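Local coordinates for Sso-CP2 metallo-carboxypetidase (Sulfolobus solfataricus, PDB 4MMO), which probably hydrolyses peptide bonds at the C-terminal end of its substrates as a zinc-dependent carboxypeptidase of the M20 family, at residues Tyr30-Val35 with Ala43-Thr48; Ile209-Ile214 with His302-Lys307; Val356-Glu361 with Leu431-Ile436. All blocks are in the same frame, centred on the assembly; numbering follows the deposited sequence.

Contact 1 of 3, residues Tyr30-Val35 with Ala43-Thr48; sequences YLKETV and ANLEKT
Lys32 leans from its helix onto Ala43 and Leu45 of the neighbouring strand, and the contact can be followed along its chain. CB points toward the strand. With CG anti to the backbone N (chi1 173°), the chain is carried over Ala43, whose CB lies 3.9 Å from Lys32 CG. Lys32 CD then meets Leu45 CG at 4.0 Å. Lys32 CE passes 3.4 Å from Ala43 O, a contact of carbon with carbonyl oxygen, and the bend at chi4 turns the ammonium group toward water. Lys32 NZ gives a hydrogen bond of 2.9 Å to water 1, which also accepts from Leu45 N at 3.2 Å, bridging lysine tip and strand backbone. Shortening the residue to alanine would remove the chain over Ala43 and Leu45, and is likely to leave that water without its ammonium donor. One turn on, Val35 CG1 rests on Ala43 CB at 3.9 Å, and both side chains reach Ala56 of strand 53-58. Helix 24-39 and strand 43-46 run nearly antiparallel (162° between the short segments) across a short connection, an alpha/beta unit in which the helix packs against an outermost strand of the six-stranded mixed sheet.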
loop_
_atom_site.group_PDB
_atom_site.type_symbol
_atom_site.label_atom_id
_atom_site.label_comp_id
_atom_site.label_asym_id
_atom_site.label_seq_id
_atom_site.Cartn_x
_atom_site.Cartn_y
_atom_site.Cartn_z
ATOM N N TYR A 30 -34.324 -15.092 10.382
ATOM C CA TYR A 30 -35.409 -14.133 10.460
ATOM C C TYR A 30 -36.088 -14.051 9.098
ATOM O O TYR A 30 -37.316 -14.075 8.995
ATOM C CB TYR A 30 -34.872 -12.760 10.867
ATOM C CG TYR A 30 -35.822 -11.621 10.583
ATOM C CD1 TYR A 30 -36.798 -11.259 11.501
ATOM C CD2 TYR A 30 -35.743 -10.906 9.392
ATOM C CE1 TYR A 30 -37.669 -10.215 11.243
ATOM C CE2 TYR A 30 -36.613 -9.863 9.125
ATOM C CZ TYR A 30 -37.574 -9.523 10.053
ATOM O OH TYR A 30 -38.438 -8.486 9.793
ATOM N N LEU A 31 -35.276 -13.971 8.048
ATOM C CA LEU A 31 -35.800 -13.821 6.696
ATOM C C LEU A 31 -36.636 -15.037 6.324
ATOM O O LEU A 31 -37.738 -14.894 5.801
ATOM C CB LEU A 31 -34.666 -13.604 5.690
ATOM C CG LEU A 31 -35.073 -13.231 4.259
ATOM C CD1 LEU A 31 -35.988 -12.000 4.219
ATOM C CD2 LEU A 31 -33.827 -12.992 3.419
ATOM N N LYS A 32 -36.128 -16.230 6.615
ATOM C CA LYS A 32 -36.895 -17.450 6.384
ATOM C C LYS A 32 -38.251 -17.368 7.080
ATOM O O LYS A 32 -39.289 -17.619 6.469
ATOM C CB LYS A 32 -36.133 -18.678 6.885
ATOM C CG LYS A 32 -36.941 -19.976 6.826
ATOM C CD LYS A 32 -36.324 -21.079 7.667
ATOM C CE LYS A 32 -37.393 -22.027 8.201
ATOM N NZ LYS A 32 -36.999 -23.458 8.099
ATOM N N GLU A 33 -38.230 -17.018 8.363
ATOM C CA GLU A 33 -39.448 -16.958 9.164
ATOM C C GLU A 33 -40.401 -15.902 8.631
ATOM O O GLU A 33 -41.609 -16.112 8.568
ATOM C CB GLU A 33 -39.104 -16.653 10.625
ATOM C CG GLU A 33 -38.408 -17.799 11.345
ATOM C CD GLU A 33 -37.752 -17.363 12.644
ATOM O OE1 GLU A 33 -38.106 -16.284 13.165
ATOM O OE2 GLU A 33 -36.874 -18.100 13.141
ATOM N N THR A 34 -39.840 -14.761 8.249
ATOM C CA THR A 34 -40.623 -13.650 7.742
ATOM C C THR A 34 -41.312 -14.014 6.423
ATOM O O THR A 34 -42.462 -13.645 6.197
ATOM C CB THR A 34 -39.731 -12.421 7.539
ATOM O OG1 THR A 34 -39.088 -12.094 8.779
ATOM C CG2 THR A 34 -40.544 -11.229 7.060
ATOM N N VAL A 35 -40.606 -14.735 5.557
ATOM C CA VAL A 35 -41.180 -15.163 4.285
ATOM C C VAL A 35 -42.401 -16.040 4.536
ATOM O O VAL A 35 -43.449 -15.846 3.920
ATOM C CB VAL A 35 -40.143 -15.922 3.419
ATOM C CG1 VAL A 35 -40.813 -16.651 2.254
ATOM C CG2 VAL A 35 -39.092 -14.962 2.891
ATOM N N ALA A 43 -40.675 -21.867 3.662
ATOM C CA ALA A 43 -39.372 -21.337 3.269
ATOM C C ALA A 43 -38.270 -22.189 3.891
ATOM O O ALA A 43 -38.428 -22.701 5.001
ATOM C CB ALA A 43 -39.234 -19.893 3.707
ATOM N N ASN A 44 -37.152 -22.322 3.179
ATOM C CA ASN A 44 -36.070 -23.206 3.601
ATOM C C ASN A 44 -34.718 -22.509 3.682
ATOM O O ASN A 44 -34.321 -21.797 2.760
ATOM C CB ASN A 44 -35.962 -24.389 2.637
ATOM C CG ASN A 44 -37.274 -25.130 2.477
ATOM O OD1 ASN A 44 -37.653 -25.929 3.332
ATOM N ND2 ASN A 44 -37.973 -24.871 1.374
ATOM N N LEU A 45 -34.022 -22.712 4.797
ATOM C CA LEU A 45 -32.604 -22.389 4.881
ATOM C C LEU A 45 -31.837 -23.545 4.274
ATOM O O LEU A 45 -31.856 -24.659 4.803
ATOM C CB LEU A 45 -32.152 -22.195 6.328
ATOM C CG LEU A 45 -32.430 -20.861 7.018
ATOM C CD1 LEU A 45 -31.850 -20.890 8.418
ATOM C CD2 LEU A 45 -31.848 -19.702 6.235
ATOM N N GLU A 46 -31.170 -23.279 3.158
ATOM C CA GLU A 46 -30.395 -24.299 2.468
ATOM C C GLU A 46 -28.912 -24.024 2.643
ATOM O O GLU A 46 -28.453 -22.888 2.504
ATOM C CB GLU A 46 -30.798 -24.355 0.997
ATOM C CG GLU A 46 -32.183 -24.960 0.810
ATOM C CD GLU A 46 -32.719 -24.807 -0.592
ATOM O OE1 GLU A 46 -32.223 -23.933 -1.330
ATOM O OE2 GLU A 46 -33.644 -25.561 -0.955
ATOM N N LYS A 47 -28.173 -25.076 2.972
ATOM C CA LYS A 47 -26.771 -24.947 3.333
ATOM C C LYS A 47 -25.882 -24.824 2.105
ATOM O O LYS A 47 -26.182 -25.370 1.042
ATOM C CB LYS A 47 -26.332 -26.153 4.168
ATOM N N THR A 48 -24.790 -24.085 2.265
ATOM C CA THR A 48 -23.752 -23.998 1.253
ATOM C C THR A 48 -22.421 -24.126 1.973
ATOM O O THR A 48 -22.383 -24.218 3.199
ATOM C CB THR A 48 -23.797 -22.655 0.496
ATOM O OG1 THR A 48 -23.468 -21.583 1.390
ATOM C CG2 THR A 48 -25.179 -22.414 -0.097
HETATM O O HOH W 1 -35.034 -25.059 6.765
#

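Contact 2 of 3, residues Ile209-Ile214 with His302-Lys307; sequences IDLAKI and HRAFAK. With SO4 (sulfate ion), chain G.
Leu211 CD2 sits over the faces of two flat groups at once, the peptide planes before and after Phe305. The methyl lies 3.6 Å from Phe305 C, almost straight above the Phe305-Ala306 peptide plane, and 3.7 Å from Ala304 C, again above the plane rather than at its edge. The phenyl ring of Phe305 takes no part on this side: its CB points away from the helix, and the side chain touches Glu186 and Glu288 of its own sheet and Thr292 of the second subunit. On either side of Phe305 in sequence, Ala304 and Ala306 direct their CB atoms toward the helix and border the methyl, with Ala304 CB 3.9 Å and Ala306 CB 4.0 Å from Leu211 CD2. Leu211 CG is anti to the backbone N (chi1 -171°), which sends the branched end toward the strand. Because the strand offers alanines here, one methyl reaches its backbone; Phe287 and Leu189 from the adjoining strands also touch the leucine.

Lys213 belongs to the dimer interface. Its NZ donates to O1 of a sulfate, probably from the crystallisation liquor, at 2.9 Å, and also to Ser216 O and Val219 O of the second subunit; the same sulfate accepts from Met221 N of that subunit.

Helix 209-214 runs at 24° to strand 303-307, packed on one face of an antiparallel sheet. Helices 207-218 and 318-331 with the four long strands follow the beta-alpha-beta-beta-alpha-beta order of a ferredoxin-like fold, as in M20 dimerisation domains.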
loop_
_atom_site.group_PDB
_atom_site.type_symbol
_atom_site.label_atom_id
_atom_site.label_comp_id
_atom_site.label_asym_id
_atom_site.label_seq_id
_atom_site.Cartn_x
_atom_site.Cartn_y
_atom_site.Cartn_z
ATOM N N ILE A 209 10.147 -2.885 -6.327
ATOM C CA ILE A 209 10.445 -2.444 -7.680
ATOM C C ILE A 209 10.061 -3.526 -8.684
ATOM O O ILE A 209 9.485 -3.227 -9.731
ATOM C CB ILE A 209 11.942 -2.032 -7.843
ATOM C CG1 ILE A 209 12.225 -1.519 -9.257
ATOM C CG2 ILE A 209 12.866 -3.182 -7.535
ATOM C CD1 ILE A 209 11.518 -0.232 -9.579
ATOM N N ASP A 210 10.364 -4.780 -8.356
ATOM C CA ASP A 210 10.066 -5.888 -9.258
ATOM C C ASP A 210 8.568 -5.980 -9.506
ATOM O O ASP A 210 8.133 -6.102 -10.649
ATOM C CB ASP A 210 10.590 -7.214 -8.702
ATOM C CG ASP A 210 12.098 -7.355 -8.843
ATOM O OD1 ASP A 210 12.723 -6.491 -9.497
ATOM O OD2 ASP A 210 12.656 -8.339 -8.307
ATOM N N LEU A 211 7.782 -5.907 -8.440
ATOM C CA LEU A 211 6.335 -5.997 -8.569
ATOM C C LEU A 211 5.767 -4.759 -9.267
ATOM O O LEU A 211 4.850 -4.869 -10.084
ATOM C CB LEU A 211 5.678 -6.190 -7.202
ATOM C CG LEU A 211 4.178 -6.503 -7.222
ATOM C CD1 LEU A 211 3.868 -7.731 -8.080
ATOM C CD2 LEU A 211 3.656 -6.703 -5.807
ATOM N N ALA A 212 6.314 -3.587 -8.949
ATOM C CA ALA A 212 5.912 -2.357 -9.627
ATOM C C ALA A 212 6.148 -2.494 -11.124
ATOM O O ALA A 212 5.342 -2.045 -11.937
ATOM C CB ALA A 212 6.681 -1.160 -9.080
ATOM N N LYS A 213 7.259 -3.124 -11.485
ATOM C CA LYS A 213 7.586 -3.321 -12.889
ATOM C C LYS A 213 6.605 -4.290 -13.535
ATOM O O LYS A 213 6.190 -4.083 -14.673
ATOM C CB LYS A 213 9.027 -3.818 -13.042
ATOM C CG LYS A 213 10.018 -2.700 -13.335
ATOM C CD LYS A 213 11.448 -3.095 -13.010
ATOM C CE LYS A 213 12.396 -1.910 -13.158
ATOM N NZ LYS A 213 12.379 -1.330 -14.532
ATOM N N ILE A 214 6.226 -5.332 -12.799
ATOM C CA ILE A 214 5.289 -6.336 -13.293
ATOM C C ILE A 214 3.941 -5.709 -13.639
ATOM O O ILE A 214 3.452 -5.856 -14.761
ATOM C CB ILE A 214 5.071 -7.461 -12.252
ATOM C CG1 ILE A 214 6.323 -8.337 -12.134
ATOM C CG2 ILE A 214 3.853 -8.319 -12.606
ATOM C CD1 ILE A 214 6.638 -9.180 -13.362
ATOM N N HIS A 302 11.221 -7.512 2.194
ATOM C CA HIS A 302 11.345 -8.874 1.682
ATOM C C HIS A 302 10.062 -9.311 0.986
ATOM O O HIS A 302 10.051 -10.302 0.256
ATOM C CB HIS A 302 11.715 -9.848 2.810
ATOM C CG HIS A 302 10.625 -10.068 3.809
ATOM N ND1 HIS A 302 9.651 -11.031 3.648
ATOM C CD2 HIS A 302 10.357 -9.457 4.987
ATOM C CE1 HIS A 302 8.829 -11.001 4.681
ATOM N NE2 HIS A 302 9.235 -10.053 5.508
ATOM N N ARG A 303 8.994 -8.546 1.195
ATOM C CA ARG A 303 7.675 -8.914 0.702
ATOM C C ARG A 303 6.973 -7.733 0.030
ATOM O O ARG A 303 7.080 -6.594 0.483
ATOM C CB ARG A 303 6.831 -9.430 1.869
ATOM C CG ARG A 303 5.614 -10.243 1.476
ATOM C CD ARG A 303 5.004 -10.908 2.703
ATOM N NE ARG A 303 3.693 -11.492 2.428
ATOM C CZ ARG A 303 3.478 -12.753 2.059
ATOM N NH1 ARG A 303 4.488 -13.603 1.908
ATOM N NH2 ARG A 303 2.238 -13.168 1.838
ATOM N N ALA A 304 6.257 -8.024 -1.052
ATOM C CA ALA A 304 5.429 -7.040 -1.739
ATOM C C ALA A 304 4.212 -7.746 -2.320
ATOM O O ALA A 304 4.334 -8.839 -2.869
ATOM C CB ALA A 304 6.211 -6.366 -2.855
ATOM N N PHE A 305 3.041 -7.130 -2.196
ATOM C CA PHE A 305 1.848 -7.677 -2.831
ATOM C C PHE A 305 0.947 -6.602 -3.426
ATOM O O PHE A 305 0.960 -5.445 -2.999
ATOM C CB PHE A 305 1.059 -8.568 -1.861
ATOM C CG PHE A 305 0.559 -7.854 -0.641
ATOM C CD1 PHE A 305 1.369 -7.707 0.472
ATOM C CD2 PHE A 305 -0.728 -7.348 -0.599
ATOM C CE1 PHE A 305 0.907 -7.056 1.602
ATOM C CE2 PHE A 305 -1.196 -6.695 0.526
ATOM C CZ PHE A 305 -0.377 -6.551 1.629
ATOM N N ALA A 306 0.176 -7.010 -4.430
ATOM C CA ALA A 306 -0.750 -6.126 -5.114
ATOM C C ALA A 306 -2.064 -6.861 -5.363
ATOM O O ALA A 306 -2.078 -8.085 -5.497
ATOM C CB ALA A 306 -0.149 -5.662 -6.430
ATOM N N LYS A 307 -3.159 -6.106 -5.413
ATOM C CA LYS A 307 -4.479 -6.657 -5.672
ATOM C C LYS A 307 -5.075 -6.022 -6.922
ATOM O O LYS A 307 -5.148 -4.797 -7.033
ATOM C CB LYS A 307 -5.399 -6.428 -4.473
ATOM C CG LYS A 307 -5.093 -7.321 -3.287
ATOM C CD LYS A 307 -6.036 -7.051 -2.125
ATOM C CE LYS A 307 -5.557 -7.738 -0.853
ATOM N NZ LYS A 307 -6.544 -8.728 -0.338
HETATM S S SO4 G . 14.096 -2.850 -17.636
HETATM O O1 SO4 G . 13.506 -3.239 -16.357
HETATM O O2 SO4 G . 13.216 -3.284 -18.716
HETATM O O3 SO4 G . 14.249 -1.397 -17.690
HETATM O O4 SO4 G . 15.406 -3.484 -17.784
#

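Contact 3 of 3, residues Val356-Glu361 with Leu431-Ile436; sequences VKAMIE and LKLYPI
Ala358 and Tyr434 mark the closest backbone approach, their CA atoms 5.1 Å apart. Segment 356-361 is regular helix, while 431-436 carries the last turn of helix 417-433 into residues that keep helical angles without the regular bonds. The small side chain of Ala358 permits this nearness: its CB lies 3.7 Å from Tyr434 CA. Tyr434 presents CB rather than its ring to Ala358; the hydroxyl bonds to Ser159, and Lys64 makes a cation-pi contact with the ring.

Leu433, the residue before Tyr434, sets its CD2 3.6 Å from Ala358 O. Glu361 passes across it at about a right angle. With CG anti to the backbone N (chi1 -177°) and the chain extended beyond, Glu361 CG and the carboxylate carbon CD both pass across Leu433 CD2, at 3.6 and 3.5 Å. At the end, Glu361 OE1 lies 3.5 Å from Leu433 CD1.

No hydrogen bond joins the two segments. Cohesion rests on van der Waals contact, both at the buried alanine and at the exposed glutamate, whose carboxylate, like the carbons before it, lies against leucine methyls and receives no hydrogen bond from 431-436.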
loop_
_atom_site.group_PDB
_atom_site.type_symbol
_atom_site.label_atom_id
_atom_site.label_comp_id
_atom_site.label_asym_id
_atom_site.label_seq_id
_atom_site.Cartn_x
_atom_site.Cartn_y
_atom_site.Cartn_z
ATOM N N VAL A 356 -38.523 -7.923 -19.522
ATOM C CA VAL A 356 -38.018 -6.558 -19.649
ATOM C C VAL A 356 -39.161 -5.613 -19.993
ATOM O O VAL A 356 -39.294 -4.542 -19.398
ATOM C CB VAL A 356 -36.899 -6.449 -20.708
ATOM C CG1 VAL A 356 -36.553 -4.991 -20.990
ATOM C CG2 VAL A 356 -35.657 -7.190 -20.239
ATOM N N LYS A 357 -39.988 -6.019 -20.952
ATOM C CA LYS A 357 -41.120 -5.209 -21.381
ATOM C C LYS A 357 -42.039 -4.916 -20.208
ATOM O O LYS A 357 -42.382 -3.763 -19.960
ATOM C CB LYS A 357 -41.896 -5.921 -22.494
ATOM C CG LYS A 357 -41.264 -5.781 -23.870
ATOM C CD LYS A 357 -41.872 -6.757 -24.868
ATOM C CE LYS A 357 -41.666 -6.295 -26.303
ATOM N NZ LYS A 357 -42.183 -7.286 -27.286
ATOM N N ALA A 358 -42.426 -5.963 -19.482
ATOM C CA ALA A 358 -43.275 -5.810 -18.302
ATOM C C ALA A 358 -42.649 -4.848 -17.295
ATOM O O ALA A 358 -43.345 -4.102 -16.609
ATOM C CB ALA A 358 -43.519 -7.161 -17.654
ATOM N N MET A 359 -41.324 -4.861 -17.222
ATOM C CA MET A 359 -40.603 -4.021 -16.276
ATOM C C MET A 359 -40.602 -2.551 -16.722
ATOM O O MET A 359 -40.841 -1.649 -15.920
ATOM C CB MET A 359 -39.173 -4.545 -16.134
ATOM C CG MET A 359 -38.468 -4.118 -14.876
ATOM S SD MET A 359 -39.182 -4.757 -13.340
ATOM C CE MET A 359 -38.663 -6.468 -13.383
ATOM N N ILE A 360 -40.343 -2.315 -18.003
ATOM C CA ILE A 360 -40.393 -0.963 -18.562
ATOM C C ILE A 360 -41.778 -0.326 -18.411
ATOM O O ILE A 360 -41.899 0.835 -18.025
ATOM C CB ILE A 360 -39.994 -0.960 -20.054
ATOM C CG1 ILE A 360 -38.493 -1.225 -20.184
ATOM C CG2 ILE A 360 -40.357 0.379 -20.724
ATOM C CD1 ILE A 360 -37.995 -1.362 -21.613
ATOM N N GLU A 361 -42.821 -1.084 -18.720
ATOM C CA GLU A 361 -44.173 -0.537 -18.726
ATOM C C GLU A 361 -44.656 -0.257 -17.302
ATOM O O GLU A 361 -45.260 0.785 -17.035
ATOM C CB GLU A 361 -45.128 -1.486 -19.461
ATOM C CG GLU A 361 -46.567 -0.974 -19.579
ATOM C CD GLU A 361 -47.500 -1.957 -20.277
ATOM O OE1 GLU A 361 -48.682 -2.037 -19.878
ATOM O OE2 GLU A 361 -47.061 -2.651 -21.221
ATOM N N LEU A 431 -45.719 -7.651 -11.664
ATOM C CA LEU A 431 -46.217 -9.019 -11.538
ATOM C C LEU A 431 -47.594 -9.207 -12.191
ATOM O O LEU A 431 -47.946 -10.310 -12.595
ATOM C CB LEU A 431 -46.294 -9.425 -10.060
ATOM C CG LEU A 431 -44.979 -9.575 -9.272
ATOM C CD1 LEU A 431 -45.282 -9.754 -7.800
ATOM C CD2 LEU A 431 -44.152 -10.746 -9.774
ATOM N N LYS A 432 -48.380 -8.138 -12.258
ATOM C CA LYS A 432 -49.691 -8.195 -12.902
ATOM C C LYS A 432 -49.523 -8.250 -14.412
ATOM O O LYS A 432 -50.307 -8.873 -15.121
ATOM C CB LYS A 432 -50.521 -6.969 -12.524
ATOM C CG LYS A 432 -51.169 -7.043 -11.155
ATOM C CD LYS A 432 -51.710 -5.690 -10.729
ATOM C CE LYS A 432 -52.863 -5.836 -9.754
ATOM N NZ LYS A 432 -53.095 -4.590 -8.973
ATOM N N LEU A 433 -48.462 -7.608 -14.884
ATOM C CA LEU A 433 -48.254 -7.354 -16.298
ATOM C C LEU A 433 -47.454 -8.463 -16.983
ATOM O O LEU A 433 -47.745 -8.836 -18.124
ATOM C CB LEU A 433 -47.526 -6.019 -16.427
ATOM C CG LEU A 433 -47.429 -5.322 -17.776
ATOM C CD1 LEU A 433 -48.788 -5.187 -18.443
ATOM C CD2 LEU A 433 -46.813 -3.963 -17.540
ATOM N N TYR A 434 -46.454 -8.992 -16.284
ATOM C CA TYR A 434 -45.602 -10.048 -16.834
ATOM C C TYR A 434 -46.387 -11.241 -17.392
ATOM O O TYR A 434 -46.104 -11.703 -18.499
ATOM C CB TYR A 434 -44.597 -10.532 -15.784
ATOM C CG TYR A 434 -43.787 -11.731 -16.221
ATOM C CD1 TYR A 434 -42.964 -11.670 -17.338
ATOM C CD2 TYR A 434 -43.840 -12.923 -15.515
ATOM C CE1 TYR A 434 -42.222 -12.763 -17.740
ATOM C CE2 TYR A 434 -43.095 -14.021 -15.908
ATOM C CZ TYR A 434 -42.290 -13.936 -17.019
ATOM O OH TYR A 434 -41.555 -15.028 -17.411
ATOM N N PRO A 435 -47.374 -11.744 -16.634
ATOM C CA PRO A 435 -48.069 -12.943 -17.116
ATOM C C PRO A 435 -49.026 -12.709 -18.294
ATOM O O PRO A 435 -49.385 -13.680 -18.960
ATOM C CB PRO A 435 -48.836 -13.427 -15.880
ATOM C CG PRO A 435 -49.014 -12.228 -15.042
ATOM C CD PRO A 435 -47.834 -11.344 -15.293
ATOM N N ILE A 436 -49.424 -11.467 -18.557
ATOM C CA ILE A 436 -50.359 -11.201 -19.654
ATOM C C ILE A 436 -49.641 -10.898 -20.971
ATOM O O ILE A 436 -50.238 -10.997 -22.040
ATOM C CB ILE A 436 -51.380 -10.072 -19.321
ATOM C CG1 ILE A 436 -50.704 -8.703 -19.208
ATOM C CG2 ILE A 436 -52.134 -10.412 -18.044
ATOM C CD1 ILE A 436 -51.682 -7.545 -19.064
#

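Followed from the N terminus, the three contacts come in series; none nests in or crosses another. Contact 1 closes a gap of seven residues, four of them the end of the same helix, joining an early helix to an outermost strand of the mixed sheet. The chain then passes through the zinc-binding residues before contact 2 closes a span of 87 residues within the dimerisation domain, joining helix to sheet beside the second subunit. After that, contact 3 closes 69 residues and brings the C-terminal end against helix 354-367. Contacts 1 and 3 have centres about 28 Å apart, whereas those of contacts 2 and 3 are about 51 Å apart, on opposite sides of the chain's centre.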